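Side-chain contacts in lipoxygenase (Cyanothece sp., PDB 5EK8), which is a non-heme iron 9R-lipoxygenase that probably inserts both atoms of molecular oxygen into polyunsaturated fatty acids: residues D184-V188 with G189-Q193; R400-D403 with L404-P408; A15-L18 with K19-S23. All blocks are in the same frame, centred on the assembly; numbering follows the deposited sequence.

How the contacts relate
Read from the N terminus, the chain meets contact 3 first, then contact 1, then contact 2; the three are in series, none nesting in or crossing another, and each closes no more than a local turn. Contact 3 finishes helix 2-21 and turns the chain into helix 24-36. Contact 1 starts helix 188-214 after an extended approach, and contact 2 ends helix 394-404. Helix 188-214 joins contacts 1 and 3, since residues further along it meet contact 3; Tyr186, just before its start, leans on an earlier part of helix 394-404, whose end forms contact 2. The centre of contact 1 is about 16 Å from that of contact 3 and about 19 Å from that of contact 2.

Contact 1: residues D184-V188 with G189-Q193; sequences DDYSV and GRKFQ
Arg190, in the first turn of helix 188-214, folds back over Tyr186 in the segment leading into that helix. Its CB starts near the backbone, 3.5 Å from Ser187 O. CG is set anti to the backbone N (chi1 162°) and lies against the inner part of the ring, 3.6 Å from Tyr186 CD1. The bend at chi2 (61°) then turns the rest of the chain along the phenol, where NE passes 4.1 Å from Tyr186 CE1. The guanidinium comes to rest flat over one face, its plane only 16° from that of the ring, with CZ 4.0 Å from the centroid of Tyr186, a stacked cation-pi pair. At the tip NH2 lies over the CD2-CE2 side of that face, 4.1 Å from Tyr186 CE2, whereas NH1 reaches 3.6 Å from Tyr186 OH and gives its hydrogen bond to Asn667 O, next to the iron ligand Ile668. Lys191 leaves the same turn in another direction. Extended beyond CG, it runs past Tyr186 CB to a salt bridge of 3.1 Å between NZ and Asp185 OD2, met on the syn side but well out of the carboxylate plane. In the backbone, Lys191 N bonds to Ser187 O and Phe192 N to Val188 O, opening the helix. Beyond the contact, Tyr186 touches Asn396 and Ile397 of helix 394-404, while Val188 and Phe192 pack on helix 24-36.

Contact 2: residues R400-D403 with L404-P408; sequences RGDD and LLVEP
Gly401 O takes two backbone N-H groups at once, from Leu405 and Val406, where helix 394-404 runs out. Val406 N, five residues on, bonds to Gly401 O in a nearly straight line (2.9 Å, N-H...O 172°); Leu405 N, four residues on, comes in at a lower angle at the carbonyl (C=O...N 124°). One residue earlier, Arg400 O is likewise shared, between Asp403 N and Leu404 N. Two side-chain pairs flank these bonds. The guanidinium of Arg400 has Leu404 CB over one face, with Arg400 NE 4.0 Å from Leu404 CB and Arg400 NH2 3.8 Å from Leu404 CD1; a bend at chi2 (59°) swings the arginine's end toward the leucine. Val406 CG2 packs beside the glycine carbonyl and lies 3.9 Å from Asp402 OD1, while Glu407 CB sits 3.4 Å from both Asp402 O and Asp403 O. Asp402 forms a salt bridge with Arg173, and Asp403 with Arg399 on the same helix. Backbone hydrogen bonds join Leu404 to Leu412 and Leu405 to Phe413, fastening the departing chain to the segment ahead of it. The arrangement is a helix C terminus ended by an i+5 to i backbone bond, and it lies beside the iron site of the lipoxygenase domain, the side chain of Leu405 being about 6 Å from the iron and about 6 Å from the side chains of the ligands His359 and His364.

Contact 3: residues A15-L18 with K19-S23; sequences ALVL and KVIDS
Val17 and Ile21 are brought together by their torsions, one turn apart on helix 2-21. In Val17, CG1 stands anti to the backbone N (chi1 173°), on the flank that faces the next turn. Ile21 sends its own CG1 beside the backbone N, and the extended second torsion (-178°) carries CD1 back along the helix until it lies 3.7 Å from Val17 CG1. The two side chains run alongside each other, pointing the same way, so that methyl meets methyl in an i to i+4 apolar pair. Replacing Ile21 by an alanine would probably deprive Val17 CG1 of this methyl partner and open a gap toward Tyr195 and Ile30, which the isoleucine also touches.

Along the backbone run the i+4 to i hydrogen bonds of the helix: Lys19 N bonds to Ala15 O, Val20 N to Leu16 O and Ile21 N to Val17 O. The last of them, Asp22 N to Leu18 O at 3.0 Å, has its donor tilted 34° from the carbonyl plane, and here the helix gives way. Asp22 is the centre of an inverse gamma turn, with a weak bond from Ser23 N to Ile21 O. On another flank the aliphatic part of Lys19 bends over the backbone, CD 3.6 Å and CE 3.7 Å from Ala15 O, before its end leads away. Both carboxylate oxygens of Asp22 have partners: OD1 forms a salt bridge with Arg27, and OD2 accepts from Asn199 ND2.

Those two partners set the turn in the fold, since Arg27 belongs to helix 24-36, which Ser23 precedes as N-cap residue, and Asn199 to helix 188-214. Leu18 lies on Asn199 and Thr202 of helix 188-214, and Val20 meets Leu25 at the start of helix 24-36.

Contact 1: residues D184-V188 with G189-Q193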
ATOM      1  N   ASP A 184      -5.348  11.843   7.524  1.00 43.50           N
ATOM      2  CA  ASP A 184      -6.264  10.836   6.994  1.00 44.99           C
ATOM      3  C   ASP A 184      -6.193   9.566   7.842  1.00 44.56           C
ATOM      4  O   ASP A 184      -5.544   8.587   7.472  1.00 39.59           O
ATOM      5  CB  ASP A 184      -5.935  10.534   5.528  1.00 48.72           C
ATOM      6  CG  ASP A 184      -6.817   9.443   4.932  1.00 53.79           C
ATOM      7  OD1 ASP A 184      -7.977   9.286   5.379  1.00 59.94           O
ATOM      8  OD2 ASP A 184      -6.339   8.744   4.011  1.00 49.92           O
ATOM      9  N   ASP A 185      -6.866   9.599   8.990  1.00 49.67           N
ATOM     10  CA  ASP A 185      -6.822   8.502   9.955  1.00 44.43           C
ATOM     11  C   ASP A 185      -7.654   7.306   9.519  1.00 42.38           C
ATOM     12  O   ASP A 185      -8.535   7.428   8.669  1.00 43.12           O
ATOM     13  CB  ASP A 185      -7.308   8.977  11.321  1.00 45.85           C
ATOM     14  CG  ASP A 185      -6.603   8.279  12.458  1.00 49.69           C
ATOM     15  OD1 ASP A 185      -5.860   7.307  12.185  1.00 45.74           O
ATOM     16  OD2 ASP A 185      -6.793   8.706  13.620  1.00 52.32           O
ATOM     17  N   TYR A 186      -7.368   6.149  10.110  1.00 45.28           N
ATOM     18  CA  TYR A 186      -8.187   4.956   9.899  1.00 48.63           C
ATOM     19  C   TYR A 186      -9.622   5.170  10.385  1.00 47.56           C
ATOM     20  O   TYR A 186      -9.905   6.119  11.113  1.00 45.76           O
ATOM     21  CB  TYR A 186      -7.616   3.746  10.638  1.00 48.33           C
ATOM     22  CG  TYR A 186      -6.223   3.302  10.269  1.00 46.31           C
ATOM     23  CD1 TYR A 186      -5.907   2.912   8.976  1.00 47.42           C
ATOM     24  CD2 TYR A 186      -5.238   3.209  11.238  1.00 47.26           C
ATOM     25  CE1 TYR A 186      -4.631   2.475   8.654  1.00 47.12           C
ATOM     26  CE2 TYR A 186      -3.970   2.772  10.929  1.00 46.66           C
ATOM     27  CZ  TYR A 186      -3.667   2.405   9.641  1.00 48.83           C
ATOM     28  OH  TYR A 186      -2.391   1.974   9.356  1.00 50.63           O
ATOM     29  N   SER A 187     -10.520   4.275   9.990  1.00 51.39           N
ATOM     30  CA  SER A 187     -11.839   4.204  10.611  1.00 54.01           C
ATOM     31  C   SER A 187     -11.659   3.620  12.006  1.00 57.37           C
ATOM     32  O   SER A 187     -10.693   2.894  12.249  1.00 59.61           O
ATOM     33  CB  SER A 187     -12.802   3.341   9.792  1.00 56.91           C
ATOM     34  OG  SER A 187     -12.488   3.374   8.411  1.00 65.20           O
ATOM     35  N   VAL A 188     -12.573   3.927  12.919  1.00 57.05           N
ATOM     36  CA  VAL A 188     -12.501   3.360  14.264  1.00 60.29           C
ATOM     37  C   VAL A 188     -12.616   1.836  14.220  1.00 56.44           C
ATOM     38  O   VAL A 188     -12.068   1.137  15.073  1.00 51.23           O
ATOM     39  CB  VAL A 188     -13.599   3.927  15.183  1.00 64.84           C
ATOM     40  CG1 VAL A 188     -13.193   5.291  15.717  1.00 59.52           C
ATOM     41  CG2 VAL A 188     -14.916   4.001  14.442  1.00 69.01           C
ATOM     42  N   GLY A 189     -13.325   1.333  13.214  1.00 56.19           N
ATOM     43  CA  GLY A 189     -13.464  -0.098  13.015  1.00 57.87           C
ATOM     44  C   GLY A 189     -12.138  -0.759  12.695  1.00 57.16           C
ATOM     45  O   GLY A 189     -11.765  -1.748  13.322  1.00 59.00           O
ATOM     46  N   ARG A 190     -11.435  -0.207  11.710  1.00 54.31           N
ATOM     47  CA  ARG A 190     -10.104  -0.666  11.319  1.00 51.74           C
ATOM     48  C   ARG A 190      -9.159  -0.706  12.525  1.00 50.85           C
ATOM     49  O   ARG A 190      -8.440  -1.693  12.743  1.00 52.46           O
ATOM     50  CB  ARG A 190      -9.562   0.245  10.207  1.00 51.81           C
ATOM     51  CG  ARG A 190      -8.063   0.201   9.969  1.00 50.29           C
ATOM     52  CD  ARG A 190      -7.585  -1.184   9.565  1.00 48.38           C
ATOM     53  NE  ARG A 190      -6.135  -1.229   9.386  1.00 41.96           N
ATOM     54  CZ  ARG A 190      -5.252  -1.081  10.372  1.00 44.70           C
ATOM     55  NH1 ARG A 190      -3.952  -1.139  10.114  1.00 41.04           N
ATOM     56  NH2 ARG A 190      -5.660  -0.876  11.618  1.00 51.65           N
ATOM     57  N   LYS A 191      -9.189   0.361  13.320  1.00 49.23           N
ATOM     58  CA  LYS A 191      -8.421   0.434  14.560  1.00 45.07           C
ATOM     59  C   LYS A 191      -8.786  -0.691  15.534  1.00 43.54           C
ATOM     60  O   LYS A 191      -7.911  -1.396  16.044  1.00 43.78           O
ATOM     61  CB  LYS A 191      -8.638   1.787  15.240  1.00 43.26           C
ATOM     62  CG  LYS A 191      -8.066   2.978  14.493  1.00 44.33           C
ATOM     63  CD  LYS A 191      -7.869   4.159  15.433  1.00 42.25           C
ATOM     64  CE  LYS A 191      -7.216   5.350  14.728  1.00 36.98           C
ATOM     65  NZ  LYS A 191      -6.892   6.461  15.688  1.00 35.12           N
ATOM     66  N   PHE A 192     -10.084  -0.854  15.780  1.00 42.62           N
ATOM     67  CA  PHE A 192     -10.579  -1.857  16.718  1.00 45.42           C
ATOM     68  C   PHE A 192     -10.185  -3.274  16.308  1.00 47.96           C
ATOM     69  O   PHE A 192      -9.718  -4.061  17.134  1.00 45.83           O
ATOM     70  CB  PHE A 192     -12.097  -1.758  16.846  1.00 46.78           C
ATOM     71  CG  PHE A 192     -12.562  -0.564  17.626  1.00 52.42           C
ATOM     72  CD1 PHE A 192     -11.680   0.149  18.418  1.00 56.75           C
ATOM     73  CD2 PHE A 192     -13.883  -0.158  17.571  1.00 55.06           C
ATOM     74  CE1 PHE A 192     -12.107   1.252  19.139  1.00 57.99           C
ATOM     75  CE2 PHE A 192     -14.318   0.942  18.292  1.00 56.27           C
ATOM     76  CZ  PHE A 192     -13.429   1.646  19.078  1.00 56.09           C
ATOM     77  N   GLN A 193     -10.371  -3.591  15.030  1.00 51.09           N
ATOM     78  CA  GLN A 193      -9.957  -4.886  14.501  1.00 52.38           C
ATOM     79  C   GLN A 193      -8.459  -5.090  14.697  1.00 51.32           C
ATOM     80  O   GLN A 193      -8.014  -6.171  15.106  1.00 51.33           O
ATOM     81  CB  GLN A 193     -10.310  -5.015  13.020  1.00 50.66           C
ATOM     82  CG  GLN A 193     -11.788  -5.178  12.749  1.00 55.73           C
ATOM     83  CD  GLN A 193     -12.047  -5.910  11.451  1.00 61.75           C
ATOM     84  OE1 GLN A 193     -11.129  -6.483  10.859  1.00 59.15           O
ATOM     85  NE2 GLN A 193     -13.299  -5.896  10.996  1.00 65.78           N
TER

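Contact 2: residues R400-D403 with L404-P408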
ATOM      1  N   ARG A 400       3.517   3.185   9.318  1.00 62.30           N
ATOM      2  CA  ARG A 400       3.640   2.151  10.343  1.00 67.45           C
ATOM      3  C   ARG A 400       4.701   1.124   9.952  1.00 67.62           C
ATOM      4  O   ARG A 400       5.507   0.691  10.780  1.00 64.81           O
ATOM      5  CB  ARG A 400       2.292   1.463  10.574  1.00 68.37           C
ATOM      6  CG  ARG A 400       2.354   0.235  11.480  1.00 69.45           C
ATOM      7  CD  ARG A 400       2.910   0.572  12.855  1.00 71.43           C
ATOM      8  NE  ARG A 400       2.933  -0.600  13.723  1.00 75.53           N
ATOM      9  CZ  ARG A 400       3.512  -0.635  14.919  1.00 79.02           C
ATOM     10  NH1 ARG A 400       4.127   0.442  15.391  1.00 80.50           N
ATOM     11  NH2 ARG A 400       3.482  -1.747  15.639  1.00 79.94           N
ATOM     12  N   GLY A 401       4.691   0.743   8.679  1.00 67.35           N
ATOM     13  CA  GLY A 401       5.662  -0.186   8.140  1.00 67.86           C
ATOM     14  C   GLY A 401       7.072   0.353   8.257  1.00 68.71           C
ATOM     15  O   GLY A 401       8.030  -0.416   8.328  1.00 69.46           O
ATOM     16  N   ASP A 402       7.200   1.678   8.287  1.00 67.54           N
ATOM     17  CA  ASP A 402       8.498   2.311   8.532  1.00 66.46           C
ATOM     18  C   ASP A 402       9.141   1.861   9.847  1.00 67.09           C
ATOM     19  O   ASP A 402      10.355   1.969  10.017  1.00 64.75           O
ATOM     20  CB  ASP A 402       8.365   3.834   8.528  1.00 66.13           C
ATOM     21  CG  ASP A 402       8.192   4.400   7.137  1.00 65.50           C
ATOM     22  OD1 ASP A 402       8.567   3.709   6.164  1.00 64.49           O
ATOM     23  OD2 ASP A 402       7.685   5.538   7.021  1.00 65.41           O
ATOM     24  N   ASP A 403       8.324   1.367  10.775  1.00 69.88           N
ATOM     25  CA  ASP A 403       8.824   0.810  12.028  1.00 68.15           C
ATOM     26  C   ASP A 403       8.667  -0.710  12.077  1.00 64.71           C
ATOM     27  O   ASP A 403       9.499  -1.409  12.656  1.00 63.25           O
ATOM     28  CB  ASP A 403       8.095   1.427  13.224  1.00 69.46           C
ATOM     29  CG  ASP A 403       8.200   2.938  13.262  1.00 71.66           C
ATOM     30  OD1 ASP A 403       9.332   3.465  13.291  1.00 71.85           O
ATOM     31  OD2 ASP A 403       7.141   3.599  13.251  1.00 72.90           O
ATOM     32  N   LEU A 404       7.598  -1.219  11.468  1.00 69.94           N
ATOM     33  CA  LEU A 404       7.209  -2.617  11.651  1.00 73.12           C
ATOM     34  C   LEU A 404       7.754  -3.583  10.596  1.00 81.30           C
ATOM     35  O   LEU A 404       8.052  -4.739  10.906  1.00 88.63           O
ATOM     36  CB  LEU A 404       5.687  -2.725  11.681  1.00 70.85           C
ATOM     37  CG  LEU A 404       5.128  -4.085  12.094  1.00 72.16           C
ATOM     38  CD1 LEU A 404       5.361  -4.332  13.587  1.00 71.77           C
ATOM     39  CD2 LEU A 404       3.652  -4.179  11.742  1.00 72.75           C
ATOM     40  N   LEU A 405       7.878  -3.126   9.354  1.00 76.85           N
ATOM     41  CA  LEU A 405       8.285  -4.021   8.273  1.00 72.92           C
ATOM     42  C   LEU A 405       9.665  -3.699   7.704  1.00 70.63           C
ATOM     43  O   LEU A 405      10.467  -4.605   7.456  1.00 64.49           O
ATOM     44  CB  LEU A 405       7.257  -3.993   7.140  1.00 68.02           C
ATOM     45  CG  LEU A 405       5.809  -4.335   7.498  1.00 65.07           C
ATOM     46  CD1 LEU A 405       4.988  -4.522   6.228  1.00 61.39           C
ATOM     47  CD2 LEU A 405       5.730  -5.570   8.390  1.00 61.20           C
ATOM     48  N   VAL A 406       9.936  -2.412   7.501  1.00 73.79           N
ATOM     49  CA  VAL A 406      11.120  -1.987   6.758  1.00 74.02           C
ATOM     50  C   VAL A 406      12.064  -1.083   7.560  1.00 78.19           C
ATOM     51  O   VAL A 406      12.887  -0.364   6.987  1.00 78.82           O
ATOM     52  CB  VAL A 406      10.710  -1.262   5.461  1.00 67.97           C
ATOM     53  CG1 VAL A 406       9.800  -2.154   4.635  1.00 65.23           C
ATOM     54  CG2 VAL A 406      10.013   0.055   5.773  1.00 67.14           C
ATOM     55  N   GLU A 407      11.947  -1.126   8.884  1.00 79.06           N
ATOM     56  CA  GLU A 407      12.888  -0.433   9.761  1.00 78.96           C
ATOM     57  C   GLU A 407      14.270  -1.079   9.639  1.00 74.46           C
ATOM     58  O   GLU A 407      14.396  -2.302   9.730  1.00 69.61           O
ATOM     59  CB  GLU A 407      12.389  -0.455  11.216  1.00 81.44           C
ATOM     60  CG  GLU A 407      13.473  -0.625  12.284  1.00 85.03           C
ATOM     61  CD  GLU A 407      14.230   0.656  12.594  1.00 88.06           C
ATOM     62  OE1 GLU A 407      13.721   1.748  12.262  1.00 91.39           O
ATOM     63  OE2 GLU A 407      15.337   0.567  13.171  1.00 86.95           O
ATOM     64  N   PRO A 408      15.308  -0.253   9.419  1.00 76.40           N
ATOM     65  CA  PRO A 408      16.705  -0.639   9.172  1.00 77.21           C
ATOM     66  C   PRO A 408      17.235  -1.823   9.992  1.00 80.23           C
ATOM     67  O   PRO A 408      18.128  -2.521   9.511  1.00 79.18           O
ATOM     68  CB  PRO A 408      17.470   0.636   9.533  1.00 75.14           C
ATOM     69  CG  PRO A 408      16.544   1.728   9.122  1.00 74.07           C
ATOM     70  CD  PRO A 408      15.139   1.212   9.368  1.00 76.06           C
TER

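Contact 3: residues A15-L18 with K19-S23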
ATOM      1  N   ALA A  15       2.565  -6.058  25.586  1.00 61.90           N
ATOM      2  CA  ALA A  15       1.392  -6.805  26.024  1.00 60.34           C
ATOM      3  C   ALA A  15       0.439  -5.919  26.829  1.00 62.75           C
ATOM      4  O   ALA A  15      -0.755  -5.829  26.521  1.00 65.78           O
ATOM      5  CB  ALA A  15       1.815  -8.005  26.840  1.00 62.34           C
ATOM      6  N   LEU A  16       0.984  -5.252  27.844  1.00 61.92           N
ATOM      7  CA  LEU A  16       0.195  -4.387  28.718  1.00 66.28           C
ATOM      8  C   LEU A  16      -0.514  -3.273  27.951  1.00 68.22           C
ATOM      9  O   LEU A  16      -1.703  -3.015  28.165  1.00 73.39           O
ATOM     10  CB  LEU A  16       1.088  -3.778  29.795  1.00 70.00           C
ATOM     11  CG  LEU A  16       1.764  -4.754  30.759  1.00 74.14           C
ATOM     12  CD1 LEU A  16       2.621  -4.017  31.790  1.00 75.44           C
ATOM     13  CD2 LEU A  16       0.729  -5.638  31.445  1.00 73.58           C
ATOM     14  N   VAL A  17       0.218  -2.609  27.060  1.00 65.15           N
ATOM     15  CA  VAL A  17      -0.364  -1.548  26.249  1.00 66.66           C
ATOM     16  C   VAL A  17      -1.560  -2.081  25.470  1.00 70.70           C
ATOM     17  O   VAL A  17      -2.619  -1.446  25.429  1.00 76.20           O
ATOM     18  CB  VAL A  17       0.662  -0.951  25.280  1.00 62.24           C
ATOM     19  CG1 VAL A  17      -0.003   0.035  24.335  1.00 58.92           C
ATOM     20  CG2 VAL A  17       1.777  -0.273  26.059  1.00 65.76           C
ATOM     21  N   LEU A  18      -1.396  -3.258  24.871  1.00 66.68           N
ATOM     22  CA  LEU A  18      -2.489  -3.856  24.120  1.00 64.64           C
ATOM     23  C   LEU A  18      -3.676  -4.162  25.017  1.00 72.34           C
ATOM     24  O   LEU A  18      -4.816  -4.106  24.567  1.00 76.72           O
ATOM     25  CB  LEU A  18      -2.015  -5.115  23.402  1.00 60.06           C
ATOM     26  CG  LEU A  18      -1.168  -4.776  22.168  1.00 63.93           C
ATOM     27  CD1 LEU A  18      -0.539  -6.013  21.554  1.00 64.57           C
ATOM     28  CD2 LEU A  18      -2.002  -4.030  21.136  1.00 64.42           C
ATOM     29  N   LYS A  19      -3.410  -4.470  26.283  1.00 76.95           N
ATOM     30  CA  LYS A  19      -4.495  -4.670  27.242  1.00 82.53           C
ATOM     31  C   LYS A  19      -5.272  -3.374  27.442  1.00 79.32           C
ATOM     32  O   LYS A  19      -6.502  -3.374  27.451  1.00 77.88           O
ATOM     33  CB  LYS A  19      -3.961  -5.155  28.591  1.00 90.06           C
ATOM     34  CG  LYS A  19      -2.983  -6.309  28.513  1.00 95.48           C
ATOM     35  CD  LYS A  19      -3.608  -7.552  27.926  1.00100.77           C
ATOM     36  CE  LYS A  19      -2.597  -8.685  27.878  1.00102.69           C
ATOM     37  NZ  LYS A  19      -3.197  -9.937  27.348  1.00104.25           N
ATOM     38  N   VAL A  20      -4.540  -2.274  27.601  1.00 78.09           N
ATOM     39  CA  VAL A  20      -5.158  -0.972  27.840  1.00 78.80           C
ATOM     40  C   VAL A  20      -5.997  -0.489  26.655  1.00 75.33           C
ATOM     41  O   VAL A  20      -7.107   0.018  26.836  1.00 77.59           O
ATOM     42  CB  VAL A  20      -4.100   0.097  28.162  1.00 82.15           C
ATOM     43  CG1 VAL A  20      -4.771   1.401  28.556  1.00 86.27           C
ATOM     44  CG2 VAL A  20      -3.186  -0.381  29.276  1.00 82.64           C
ATOM     45  N   ILE A  21      -5.469  -0.646  25.445  1.00 67.00           N
ATOM     46  CA  ILE A  21      -6.162  -0.146  24.264  1.00 66.93           C
ATOM     47  C   ILE A  21      -7.360  -1.017  23.899  1.00 68.20           C
ATOM     48  O   ILE A  21      -8.426  -0.502  23.568  1.00 71.10           O
ATOM     49  CB  ILE A  21      -5.209  -0.050  23.054  1.00 61.34           C
ATOM     50  CG1 ILE A  21      -3.927   0.678  23.453  1.00 59.48           C
ATOM     51  CG2 ILE A  21      -5.878   0.678  21.902  1.00 59.07           C
ATOM     52  CD1 ILE A  21      -2.961   0.865  22.322  1.00 63.11           C
ATOM     53  N   ASP A  22      -7.190  -2.334  23.964  1.00 69.59           N
ATOM     54  CA  ASP A  22      -8.288  -3.253  23.655  1.00 72.17           C
ATOM     55  C   ASP A  22      -9.190  -3.418  24.876  1.00 77.26           C
ATOM     56  O   ASP A  22      -9.425  -4.529  25.354  1.00 80.54           O
ATOM     57  CB  ASP A  22      -7.751  -4.609  23.185  1.00 70.05           C
ATOM     58  CG  ASP A  22      -8.802  -5.437  22.462  1.00 70.87           C
ATOM     59  OD1 ASP A  22      -9.886  -4.889  22.163  1.00 75.17           O
ATOM     60  OD2 ASP A  22      -8.539  -6.627  22.183  1.00 65.68           O
ATOM     61  N   SER A  23      -9.692  -2.288  25.366  1.00 75.51           N
ATOM     62  CA  SER A  23     -10.518  -2.233  26.564  1.00 75.31           C
ATOM     63  C   SER A  23     -11.440  -1.020  26.468  1.00 76.54           C
ATOM     64  O   SER A  23     -11.283  -0.208  25.556  1.00 77.62           O
ATOM     65  CB  SER A  23      -9.639  -2.160  27.817  1.00 74.77           C
ATOM     66  OG  SER A  23      -9.077  -0.871  27.972  1.00 74.24           O
TER